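Side-chain contacts in ARF-like GTPase (Chlamydomonas reinhardtii, PDB 4M9Q), which is an Arf-family small GTPase of the P-loop fold, the green-algal Arl13B, holding a magnesium ion and phosphoaminophosphonic acid-guanylate ester in its pocket: residues I7-L12 / T18-S23; V72-Y77 / K163-T168; I108-N113 / K128-A133; A121-V126 / V141-A146. All blocks are in the same frame, centred on the assembly; numbering follows the deposited sequence.

Contact 1: I7-L12 / T18-S23. With MG (magnesium ion), chain E; GNP (phosphoaminophosphonic acid-guanylate ester), chain D.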
# COMPACT_ATOMS: atom_id res chain seq x y z
N ILE A 7 -4.28 1.60 -6.61
CA ILE A 7 -3.51 1.61 -5.40
C ILE A 7 -2.44 0.56 -5.48
O ILE A 7 -2.70 -0.53 -5.98
CB ILE A 7 -4.42 1.26 -4.24
CG1 ILE A 7 -5.27 2.43 -3.85
CG2 ILE A 7 -3.66 0.89 -3.00
CD1 ILE A 7 -6.35 1.92 -2.90
N ALA A 8 -1.24 0.87 -5.01
CA ALA A 8 -0.15 -0.14 -4.91
C ALA A 8 -0.04 -0.53 -3.49
O ALA A 8 -0.01 0.31 -2.62
CB ALA A 8 1.19 0.41 -5.38
N LEU A 9 0.05 -1.83 -3.24
CA LEU A 9 0.16 -2.38 -1.86
C LEU A 9 1.63 -2.72 -1.69
O LEU A 9 2.13 -3.64 -2.33
CB LEU A 9 -0.72 -3.62 -1.78
CG LEU A 9 -1.22 -4.32 -0.52
CD1 LEU A 9 -1.51 -3.36 0.62
CD2 LEU A 9 -2.43 -5.18 -0.86
N LEU A 10 2.34 -1.94 -0.89
CA LEU A 10 3.76 -2.04 -0.79
C LEU A 10 4.14 -2.30 0.66
O LEU A 10 3.30 -2.29 1.55
CB LEU A 10 4.40 -0.72 -1.25
CG LEU A 10 4.08 -0.22 -2.67
CD1 LEU A 10 4.83 1.08 -2.87
CD2 LEU A 10 4.45 -1.25 -3.70
N GLY A 11 5.43 -2.56 0.87
CA GLY A 11 5.96 -2.93 2.19
C GLY A 11 6.93 -4.09 2.06
O GLY A 11 6.93 -4.76 1.06
N LEU A 12 7.74 -4.33 3.09
CA LEU A 12 8.81 -5.32 3.00
C LEU A 12 8.21 -6.71 2.89
O LEU A 12 7.04 -6.95 3.25
CB LEU A 12 9.70 -5.28 4.24
CG LEU A 12 10.46 -4.01 4.59
CD1 LEU A 12 11.30 -4.23 5.85
CD2 LEU A 12 11.33 -3.50 3.43
N THR A 18 -0.03 -9.64 0.96
CA THR A 18 -0.88 -10.58 0.28
C THR A 18 -2.02 -11.05 1.20
O THR A 18 -3.17 -11.10 0.78
CB THR A 18 -0.05 -11.71 -0.33
OG1 THR A 18 0.93 -11.13 -1.20
CG2 THR A 18 -0.89 -12.70 -1.19
N THR A 19 -1.73 -11.31 2.47
CA THR A 19 -2.76 -11.73 3.43
C THR A 19 -3.77 -10.60 3.64
O THR A 19 -4.96 -10.80 3.74
CB THR A 19 -2.13 -12.13 4.76
OG1 THR A 19 -1.05 -13.06 4.52
CG2 THR A 19 -3.17 -12.79 5.73
N LEU A 20 -3.28 -9.38 3.66
CA LEU A 20 -4.14 -8.23 3.86
C LEU A 20 -5.05 -8.05 2.66
O LEU A 20 -6.25 -7.87 2.78
CB LEU A 20 -3.29 -7.00 4.11
CG LEU A 20 -4.08 -5.77 4.52
CD1 LEU A 20 -3.24 -4.98 5.53
CD2 LEU A 20 -4.43 -4.98 3.27
N LEU A 21 -4.50 -8.21 1.48
CA LEU A 21 -5.33 -8.13 0.30
C LEU A 21 -6.42 -9.17 0.28
O LEU A 21 -7.55 -8.84 -0.00
CB LEU A 21 -4.49 -8.30 -0.94
CG LEU A 21 -5.30 -7.98 -2.20
CD1 LEU A 21 -6.03 -6.65 -1.97
CD2 LEU A 21 -4.41 -7.98 -3.43
N ASN A 22 -6.08 -10.43 0.54
CA ASN A 22 -7.07 -11.47 0.69
C ASN A 22 -8.13 -11.07 1.70
O ASN A 22 -9.30 -11.08 1.39
CB ASN A 22 -6.46 -12.83 1.09
CG ASN A 22 -5.56 -13.42 -0.01
OD1 ASN A 22 -5.67 -13.06 -1.20
ND2 ASN A 22 -4.66 -14.30 0.39
N SER A 23 -7.73 -10.67 2.90
CA SER A 23 -8.69 -10.39 3.96
C SER A 23 -9.57 -9.21 3.65
O SER A 23 -10.70 -9.13 4.11
CB SER A 23 -7.97 -10.17 5.28
OG SER A 23 -7.42 -11.41 5.72
MG MG E . 2.81 -11.31 -1.04
PG GNP D . 5.93 -10.85 0.13
O1G GNP D . 4.80 -11.46 -0.85
O2G GNP D . 6.02 -9.29 -0.00
O3G GNP D . 7.23 -11.63 -0.13
N3B GNP D . 5.36 -11.07 1.72
PB GNP D . 3.80 -10.51 2.08
O1B GNP D . 2.78 -10.67 0.84
O2B GNP D . 3.96 -9.09 2.54
O3A GNP D . 3.43 -11.44 3.31
PA GNP D . 2.23 -12.47 3.45
O1A GNP D . 2.66 -13.55 2.53
O2A GNP D . 0.96 -11.71 3.26
O5' GNP D . 2.42 -12.85 4.99
C5' GNP D . 3.73 -13.23 5.46
C4' GNP D . 3.60 -14.19 6.68
O4' GNP D . 2.96 -13.44 7.72
C3' GNP D . 2.65 -15.35 6.46
O3' GNP D . 2.88 -16.43 7.36
C2' GNP D . 1.33 -14.82 6.91
O2' GNP D . 0.41 -15.78 7.32
C1' GNP D . 1.74 -14.04 8.12
N9 GNP D . 0.81 -13.00 8.57
C8 GNP D . 0.25 -12.08 7.78
N7 GNP D . -0.50 -11.24 8.50
C5 GNP D . -0.45 -11.64 9.78
C6 GNP D . -1.06 -11.17 11.03
O6 GNP D . -1.83 -10.19 11.05
N1 GNP D . -0.75 -11.81 12.13
C2 GNP D . 0.10 -12.89 12.15
N2 GNP D . 0.31 -13.47 13.34
N3 GNP D . 0.70 -13.39 11.04
C4 GNP D . 0.43 -12.81 9.83
O HOH W 1 2.57 -13.22 -0.24
O HOH W 2 3.06 -9.44 -1.79

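Contact 2: V72-Y77 / K163-T168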
# COMPACT_ATOMS: atom_id res chain seq x y z
N VAL A 72 -0.47 5.19 -10.09
CA VAL A 72 -1.11 4.94 -8.81
C VAL A 72 -1.61 6.26 -8.21
O VAL A 72 -0.97 7.29 -8.37
CB VAL A 72 -0.08 4.22 -7.91
CG1 VAL A 72 0.34 5.09 -6.75
CG2 VAL A 72 -0.56 2.82 -7.56
N HIS A 73 -2.78 6.23 -7.58
CA HIS A 73 -3.31 7.41 -6.95
C HIS A 73 -2.89 7.47 -5.52
O HIS A 73 -2.89 8.56 -4.95
CB HIS A 73 -4.81 7.39 -6.97
CG HIS A 73 -5.41 7.50 -8.33
ND1 HIS A 73 -5.68 6.42 -9.11
CD2 HIS A 73 -5.83 8.61 -9.04
CE1 HIS A 73 -6.23 6.81 -10.26
NE2 HIS A 73 -6.33 8.16 -10.22
N ALA A 74 -2.58 6.32 -4.91
CA ALA A 74 -2.28 6.25 -3.49
C ALA A 74 -1.56 4.95 -3.21
O ALA A 74 -1.48 4.05 -4.10
CB ALA A 74 -3.55 6.31 -2.67
N ILE A 75 -1.05 4.84 -1.98
CA ILE A 75 -0.29 3.68 -1.55
C ILE A 75 -0.88 3.12 -0.28
O ILE A 75 -1.34 3.88 0.56
CB ILE A 75 1.16 4.09 -1.27
CG1 ILE A 75 1.94 4.12 -2.58
CG2 ILE A 75 1.81 3.16 -0.22
CD1 ILE A 75 3.43 3.93 -2.38
N VAL A 76 -0.93 1.79 -0.15
CA VAL A 76 -1.08 1.18 1.14
C VAL A 76 0.32 0.65 1.45
O VAL A 76 0.84 -0.14 0.67
CB VAL A 76 -2.11 0.09 1.13
CG1 VAL A 76 -2.15 -0.62 2.47
CG2 VAL A 76 -3.49 0.64 0.78
N TYR A 77 0.95 1.10 2.54
CA TYR A 77 2.22 0.59 2.96
C TYR A 77 2.01 -0.26 4.22
O TYR A 77 1.42 0.21 5.20
CB TYR A 77 3.16 1.73 3.23
CG TYR A 77 4.61 1.28 3.33
CD1 TYR A 77 5.35 1.07 2.20
CD2 TYR A 77 5.21 1.08 4.56
CE1 TYR A 77 6.65 0.64 2.30
CE2 TYR A 77 6.50 0.65 4.66
CZ TYR A 77 7.21 0.44 3.52
OH TYR A 77 8.50 0.05 3.63
N LYS A 163 -11.01 3.21 3.77
CA LYS A 163 -11.97 4.33 3.66
C LYS A 163 -11.29 5.68 3.88
O LYS A 163 -11.65 6.65 3.25
CB LYS A 163 -13.09 4.21 4.71
CG LYS A 163 -14.26 3.35 4.28
CD LYS A 163 -15.22 3.00 5.44
CE LYS A 163 -16.51 2.40 4.90
NZ LYS A 163 -17.41 3.42 4.22
N TRP A 164 -10.34 5.74 4.81
CA TRP A 164 -9.57 6.96 4.98
C TRP A 164 -8.79 7.25 3.70
O TRP A 164 -8.72 8.40 3.27
CB TRP A 164 -8.61 6.83 6.14
CG TRP A 164 -7.70 8.01 6.21
CD1 TRP A 164 -7.96 9.26 6.81
CD2 TRP A 164 -6.40 8.16 5.59
NE1 TRP A 164 -6.90 10.10 6.62
CE2 TRP A 164 -5.95 9.51 5.89
CE3 TRP A 164 -5.60 7.34 4.89
CZ2 TRP A 164 -4.74 9.97 5.49
CZ3 TRP A 164 -4.38 7.82 4.45
CH2 TRP A 164 -3.97 9.12 4.74
N LEU A 165 -8.20 6.23 3.07
CA LEU A 165 -7.40 6.46 1.87
C LEU A 165 -8.29 6.97 0.76
O LEU A 165 -7.98 7.98 0.11
CB LEU A 165 -6.77 5.17 1.35
CG LEU A 165 -5.30 5.08 0.98
CD1 LEU A 165 -5.10 3.99 -0.05
CD2 LEU A 165 -4.72 6.38 0.57
N VAL A 166 -9.40 6.27 0.56
CA VAL A 166 -10.26 6.56 -0.57
C VAL A 166 -10.85 7.95 -0.40
O VAL A 166 -10.93 8.72 -1.35
CB VAL A 166 -11.33 5.47 -0.79
CG1 VAL A 166 -12.34 5.97 -1.81
CG2 VAL A 166 -10.64 4.17 -1.25
N GLY A 167 -11.22 8.28 0.82
CA GLY A 167 -11.72 9.61 1.14
C GLY A 167 -10.68 10.69 0.90
O GLY A 167 -11.01 11.79 0.46
N THR A 168 -9.43 10.39 1.16
CA THR A 168 -8.40 11.36 0.89
C THR A 168 -8.23 11.52 -0.58
O THR A 168 -8.16 12.65 -1.05
CB THR A 168 -7.08 10.96 1.55
OG1 THR A 168 -7.30 10.83 2.95
CG2 THR A 168 -6.05 11.95 1.37

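Contact 3: I108-N113 / K128-A133. With GNP (phosphoaminophosphonic acid-guanylate ester), chain D.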
# COMPACT_ATOMS: atom_id res chain seq x y z
N ILE A 108 -0.73 7.96 1.72
CA ILE A 108 -0.23 6.66 2.16
C ILE A 108 -1.04 6.15 3.36
O ILE A 108 -1.16 6.80 4.41
CB ILE A 108 1.20 6.67 2.69
CG1 ILE A 108 2.07 7.71 2.05
CG2 ILE A 108 1.88 5.32 2.43
CD1 ILE A 108 2.22 7.46 0.63
N CYS A 109 -1.61 4.99 3.22
CA CYS A 109 -2.28 4.36 4.32
C CYS A 109 -1.28 3.33 4.87
O CYS A 109 -0.87 2.45 4.17
CB CYS A 109 -3.53 3.70 3.82
SG CYS A 109 -4.29 2.65 5.04
N ILE A 110 -0.83 3.51 6.09
CA ILE A 110 0.18 2.66 6.66
C ILE A 110 -0.51 1.71 7.60
O ILE A 110 -1.18 2.13 8.55
CB ILE A 110 1.23 3.49 7.41
CG1 ILE A 110 1.90 4.47 6.43
CG2 ILE A 110 2.28 2.57 8.07
CD1 ILE A 110 2.47 5.72 7.04
N PHE A 111 -0.40 0.41 7.34
CA PHE A 111 -0.99 -0.56 8.24
C PHE A 111 0.08 -1.13 9.16
O PHE A 111 1.05 -1.71 8.72
CB PHE A 111 -1.64 -1.68 7.45
CG PHE A 111 -2.98 -1.32 6.88
CD1 PHE A 111 -4.01 -1.05 7.69
CD2 PHE A 111 -3.20 -1.33 5.52
CE1 PHE A 111 -5.26 -0.76 7.17
CE2 PHE A 111 -4.45 -1.06 4.98
CZ PHE A 111 -5.48 -0.75 5.80
N ALA A 112 -0.10 -0.94 10.44
CA ALA A 112 0.82 -1.52 11.44
C ALA A 112 0.30 -2.91 11.71
O ALA A 112 -0.48 -3.12 12.63
CB ALA A 112 0.83 -0.70 12.73
N ASN A 113 0.71 -3.85 10.87
CA ASN A 113 0.11 -5.19 10.85
C ASN A 113 0.62 -6.15 11.96
O ASN A 113 1.63 -5.91 12.61
CB ASN A 113 0.31 -5.80 9.47
CG ASN A 113 -0.50 -7.05 9.26
OD1 ASN A 113 -1.66 -7.15 9.73
ND2 ASN A 113 0.08 -8.02 8.59
N LYS A 128 7.41 6.76 14.68
CA LYS A 128 8.84 6.96 14.93
C LYS A 128 9.64 6.05 14.01
O LYS A 128 10.51 6.52 13.30
CB LYS A 128 9.25 6.70 16.40
CG LYS A 128 9.69 7.96 17.13
CD LYS A 128 10.55 7.72 18.37
CE LYS A 128 10.63 8.99 19.25
NZ LYS A 128 11.35 8.82 20.55
N GLY A 129 9.32 4.76 14.02
CA GLY A 129 10.13 3.77 13.34
C GLY A 129 10.22 4.04 11.85
O GLY A 129 11.26 3.81 11.25
N LEU A 130 9.14 4.52 11.24
CA LEU A 130 9.16 4.80 9.79
C LEU A 130 9.57 6.23 9.49
O LEU A 130 9.62 6.64 8.31
CB LEU A 130 7.82 4.50 9.13
CG LEU A 130 7.46 3.04 9.00
CD1 LEU A 130 6.13 2.96 8.27
CD2 LEU A 130 8.50 2.25 8.25
N GLY A 131 9.91 6.97 10.55
CA GLY A 131 10.45 8.33 10.38
C GLY A 131 9.48 9.22 9.61
O GLY A 131 9.85 9.91 8.66
N LEU A 132 8.23 9.15 10.04
CA LEU A 132 7.13 9.78 9.35
C LEU A 132 6.95 11.19 9.86
O LEU A 132 6.23 11.98 9.26
CB LEU A 132 5.83 8.97 9.54
CG LEU A 132 5.69 7.57 8.91
CD1 LEU A 132 4.38 6.96 9.36
CD2 LEU A 132 5.77 7.58 7.39
N ALA A 133 7.61 11.52 10.95
CA ALA A 133 7.59 12.91 11.41
C ALA A 133 7.95 13.89 10.25
O ALA A 133 7.49 15.04 10.22
CB ALA A 133 8.54 13.06 12.59
PG GNP D . 5.93 -10.85 0.13
O1G GNP D . 4.80 -11.46 -0.85
O2G GNP D . 6.02 -9.29 -0.00
O3G GNP D . 7.23 -11.63 -0.13
N3B GNP D . 5.36 -11.07 1.72
PB GNP D . 3.80 -10.51 2.08
O1B GNP D . 2.78 -10.67 0.84
O2B GNP D . 3.96 -9.09 2.54
O3A GNP D . 3.43 -11.44 3.31
PA GNP D . 2.23 -12.47 3.45
O1A GNP D . 2.66 -13.55 2.53
O2A GNP D . 0.96 -11.71 3.26
O5' GNP D . 2.42 -12.85 4.99
C5' GNP D . 3.73 -13.23 5.46
C4' GNP D . 3.60 -14.19 6.68
O4' GNP D . 2.96 -13.44 7.72
C3' GNP D . 2.65 -15.35 6.46
O3' GNP D . 2.88 -16.43 7.36
C2' GNP D . 1.33 -14.82 6.91
O2' GNP D . 0.41 -15.78 7.32
C1' GNP D . 1.74 -14.04 8.12
N9 GNP D . 0.81 -13.00 8.57
C8 GNP D . 0.25 -12.08 7.78
N7 GNP D . -0.50 -11.24 8.50
C5 GNP D . -0.45 -11.64 9.78
C6 GNP D . -1.06 -11.17 11.03
O6 GNP D . -1.83 -10.19 11.05
N1 GNP D . -0.75 -11.81 12.13
C2 GNP D . 0.10 -12.89 12.15
N2 GNP D . 0.31 -13.47 13.34
N3 GNP D . 0.70 -13.39 11.04
C4 GNP D . 0.43 -12.81 9.83

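Contact 4: A121-V126 / V141-A146. With GNP (phosphoaminophosphonic acid-guanylate ester), chain D.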
# COMPACT_ATOMS: atom_id res chain seq x y z
N ALA A 121 4.14 -3.37 17.85
CA ALA A 121 4.30 -1.97 18.20
C ALA A 121 3.03 -1.18 17.93
O ALA A 121 2.35 -1.38 16.90
CB ALA A 121 5.43 -1.35 17.40
N PRO A 122 2.70 -0.24 18.84
CA PRO A 122 1.53 0.59 18.57
C PRO A 122 1.77 1.63 17.44
O PRO A 122 2.90 1.78 16.94
CB PRO A 122 1.22 1.22 19.92
CG PRO A 122 2.52 1.19 20.64
CD PRO A 122 3.36 0.10 20.09
N ALA A 123 0.72 2.32 17.05
CA ALA A 123 0.80 3.33 15.96
C ALA A 123 1.89 4.37 16.20
O ALA A 123 2.67 4.67 15.30
CB ALA A 123 -0.54 4.03 15.75
N ALA A 124 1.96 4.89 17.41
CA ALA A 124 3.00 5.82 17.78
C ALA A 124 4.36 5.26 17.43
O ALA A 124 5.02 5.85 16.59
CB ALA A 124 2.90 6.18 19.25
N GLU A 125 4.75 4.12 18.02
CA GLU A 125 6.05 3.49 17.73
C GLU A 125 6.31 3.41 16.23
O GLU A 125 7.38 3.71 15.77
CB GLU A 125 6.12 2.06 18.30
CG GLU A 125 6.65 1.92 19.71
CD GLU A 125 7.11 0.49 20.00
OE1 GLU A 125 7.91 -0.07 19.19
OE2 GLU A 125 6.69 -0.07 21.06
N VAL A 126 5.34 2.98 15.45
CA VAL A 126 5.56 2.82 14.01
C VAL A 126 5.75 4.18 13.30
O VAL A 126 6.51 4.31 12.35
CB VAL A 126 4.41 2.00 13.37
CG1 VAL A 126 4.42 2.08 11.87
CG2 VAL A 126 4.48 0.56 13.82
N VAL A 141 -1.80 6.05 10.17
CA VAL A 141 -1.33 4.72 10.53
C VAL A 141 -2.44 4.01 11.22
O VAL A 141 -3.04 4.57 12.12
CB VAL A 141 -0.14 4.77 11.51
CG1 VAL A 141 0.24 3.36 11.99
CG2 VAL A 141 1.04 5.51 10.86
N PHE A 142 -2.69 2.78 10.82
CA PHE A 142 -3.78 2.00 11.35
C PHE A 142 -3.24 0.67 11.79
O PHE A 142 -2.71 -0.08 10.98
CB PHE A 142 -4.80 1.73 10.27
CG PHE A 142 -5.42 2.97 9.71
CD1 PHE A 142 -4.91 3.56 8.57
CD2 PHE A 142 -6.55 3.50 10.28
CE1 PHE A 142 -5.49 4.68 8.04
CE2 PHE A 142 -7.13 4.64 9.77
CZ PHE A 142 -6.58 5.24 8.66
N PRO A 143 -3.34 0.36 13.08
CA PRO A 143 -3.00 -0.96 13.50
C PRO A 143 -4.02 -1.97 13.02
O PRO A 143 -5.20 -1.67 13.00
CB PRO A 143 -3.02 -0.87 15.03
CG PRO A 143 -3.52 0.47 15.38
CD PRO A 143 -3.70 1.27 14.16
N CYS A 144 -3.59 -3.20 12.70
CA CYS A 144 -4.51 -4.19 12.20
C CYS A 144 -3.95 -5.58 12.34
O CYS A 144 -2.80 -5.80 12.74
CB CYS A 144 -4.81 -3.94 10.73
SG CYS A 144 -3.34 -4.19 9.72
N THR A 145 -4.81 -6.54 11.99
CA THR A 145 -4.47 -7.97 12.01
C THR A 145 -5.06 -8.59 10.76
O THR A 145 -6.23 -8.91 10.68
CB THR A 145 -5.07 -8.60 13.28
OG1 THR A 145 -4.54 -7.88 14.38
CG2 THR A 145 -4.73 -10.08 13.42
N ALA A 146 -4.24 -8.66 9.74
CA ALA A 146 -4.63 -9.14 8.44
C ALA A 146 -4.98 -10.62 8.56
O ALA A 146 -5.74 -11.12 7.76
CB ALA A 146 -3.47 -8.96 7.45
PG GNP D . 5.93 -10.85 0.13
O1G GNP D . 4.80 -11.46 -0.85
O2G GNP D . 6.02 -9.29 -0.00
O3G GNP D . 7.23 -11.63 -0.13
N3B GNP D . 5.36 -11.07 1.72
PB GNP D . 3.80 -10.51 2.08
O1B GNP D . 2.78 -10.67 0.84
O2B GNP D . 3.96 -9.09 2.54
O3A GNP D . 3.43 -11.44 3.31
PA GNP D . 2.23 -12.47 3.45
O1A GNP D . 2.66 -13.55 2.53
O2A GNP D . 0.96 -11.71 3.26
O5' GNP D . 2.42 -12.85 4.99
C5' GNP D . 3.73 -13.23 5.46
C4' GNP D . 3.60 -14.19 6.68
O4' GNP D . 2.96 -13.44 7.72
C3' GNP D . 2.65 -15.35 6.46
O3' GNP D . 2.88 -16.43 7.36
C2' GNP D . 1.33 -14.82 6.91
O2' GNP D . 0.41 -15.78 7.32
C1' GNP D . 1.74 -14.04 8.12
N9 GNP D . 0.81 -13.00 8.57
C8 GNP D . 0.25 -12.08 7.78
N7 GNP D . -0.50 -11.24 8.50
C5 GNP D . -0.45 -11.64 9.78
C6 GNP D . -1.06 -11.17 11.03
O6 GNP D . -1.83 -10.19 11.05
N1 GNP D . -0.75 -11.81 12.13
C2 GNP D . 0.10 -12.89 12.15
N2 GNP D . 0.31 -13.47 13.34
N3 GNP D . 0.70 -13.39 11.04
C4 GNP D . 0.43 -12.81 9.83

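Contact 1: I7-L12 / T18-S23
Apolar packing joins the two segments: Leu-9 of strand 3-10 sends its branched end against Leu-20 and Leu-21 of helix 17-24. In the conformer described here, one of two modelled, Leu-9 CD2 lies against CB of Leu-21 at 3.7 Å, while its CD1 meets CD2 of Leu-20 more loosely at 4.3 Å. The Leu-9 and Leu-21 side chains run at a slant to one another, so the methyl of Leu-9 settles against the root of Leu-21 as well as its CD1. Leu-9 has its CG turned away from its own N (chi1 -163°), which carries both methyls out from the sheet toward the helix. Val-76 and Val-78 of the next strand and Val-52 on strand 48-55 also pack on Leu-9.

Metal coordination and hydrogen bonds fill the first turn of the same helix. Thr-18 OG1 binds the magnesium ion at 1.9 Å; O1G and O1B of GNP, two waters and Thr-35 OG1 are its other ligands. The same OG1 is hydrogen-bonded to Asp-54. One of the metal-bound waters also donates to O1A of GNP. The backbone N of Thr-18 gives a fairly straight bond to GNP O1B (3.0 Å, 161°). O2A of GNP is gripped twice by Thr-19, from N at 2.8 Å and from OG1 at 2.7 Å. The amide N-H groups at the helix start probably stabilise the negative phosphate oxygens.

The glycine-bearing loop joining strand 3-10 to helix 17-24, with Lys-17 and Thr-18 at the helix start, fits the P-loop (Walker A) of a small GTPase.

Contact 2: V72-Y77 / K163-T168
Helix 157-190 covers one face of the central sheet of this Rossmann-like small-GTPase fold, and here Leu-165 of the helix packs onto Ala-74 and Val-76 of strand 74-80. The strand and helix segments run nearly antiparallel, at 163°, with their axes 9.6 Å apart at the closest. The side-chain packing is apolar, no hydrogen bond crosses it, and all its touching residues are buried.

Leu-165 does the work from the helix side with both methyls. CD2 makes the closest approach, lying 3.4 Å from CB of Ala-74. CD1 touches that same CB of Ala-74 at 3.8 Å and reaches on to Val-76, two residues along the strand, where it meets CG2 at 3.8 Å, the Val-76 and Leu-165 side chains crossing at an angle. Between them CD1 also passes the backbone O of Ile-75 at 3.8 Å, a plain van der Waals approach. In Val-76, CG1 stands opposite the backbone N (chi1 175°), and it is the other branch, CG2, that faces the helix. Ile-7 of strand 3-10, Cys-109 of strand 108-113 and Pro-107 of a loop also touch Leu-165. Ile-75 points to the other face, toward Val-97 of helix 87-99.

Within the helix, Trp-164 O takes two bonds from Thr-168, one from N and one from OG1, which arrive from opposite faces of the carbonyl plane. The hydroxyl bond measures 2.8 Å from OG1 to O, and OG1 itself rides 3.5 Å above the Trp-164 ring, offset toward its rim.

Contact 3: I108-N113 / K128-A133
Ile-110 points from strand 108-113 toward Leu-130 and Leu-132 at the end of helix 123-129, and its two branches take one leucine each. At CB, CG1 lies beside the backbone N (chi1 -60°), which leaves the short branch CG2 opposite that N; CG2 reaches CD1 of Leu-130 at 3.9 Å, the two side chains sliding past each other in opposite directions. The longer branch runs through CG1 to CD1, which meets Leu-132 tip to tip: Leu-132 CD1 is a close 3.3 Å from it and CD2 is 3.8 Å away. Ile-110 thus touches both leucines, which flank Gly-131. That glycine, with positive phi, closes the helix in a Schellman motif; its N bonds back to Lys-128 O at 2.9 Å.

At the other end of the strand, Asn-113 enters the GNP pocket, with ND2 3.3 Å from N7 of the base. Its ND2 is hydrogen-bonded to Ala-15 O and its OD1 to Ala-146 N, which together would hold the amide's rotation.

Met-94 of helix 87-99 touches both leucines, while Leu-132 also lies on Val-141 of strand 139-143; the contact closes the first half of the beta-alpha-beta unit 108-113, 123-129, 139-143.

Contact 4: A121-V126 / V141-A146
Ala-123 and Val-141 make the closer part of this contact, where the first turn of helix 123-129 lies on strand 139-143. CB of Ala-123 is 3.9 Å from CG1 of Val-141, and CG1 of Val-141 is also 4.0 Å from CA of Ala-123, so it rests against the helix backbone itself. CG1 reaches there because it stands opposite the backbone N of Val-141 (chi1 174°). On the buried side, one turn on, Val-126 CG1 is a looser 4.4 Å from Val-141 CG1.

The other flank is slacker and partly open to solvent: Pro-143 offers CD to CB of Ala-123 at a loose 4.5 Å. Pro-122 occupies the N-cap position, and its O receives the N of Val-126 at 3.1 Å. Beyond the strand, the chain turns into the GNP pocket, where Ala-146 N lies 3.1 Å from O6 of the base.

Val-126 and Ala-121 lean on Phe-87 of helix 87-99, whereas Phe-142 faces the opposite side of the sheet, against Cys-109 and Phe-111 of strand 108-113. Helix 123-129 thereby packs its first turn on edge strand 139-143, completing the return limb of the beta-alpha-beta unit.

All four contacts pack helices or their ends on one sheet, in which strands 3-10, 74-80, 108-113 and 139-143 are successive neighbours. Contacts 1 and 2 are joined by backbone pairing, Leu-10 N lying 2.8 Å from Val-76 O; contacts 2 and 3 likewise, with Tyr-77 N 2.8 Å from Cys-109 O. Contacts 3 and 4 share helix 123-129, and their centres are about 8 Å apart. Contacts 1, 3 and 4 all reach GNP, at phosphates and metal or at the base. Ser-23 OG, 2.7 Å from Ala-146 O, ties the phosphate-binding helix to the base-binding loop. Contact 2 stands back, the Val-76 side chain about 10 Å from GNP.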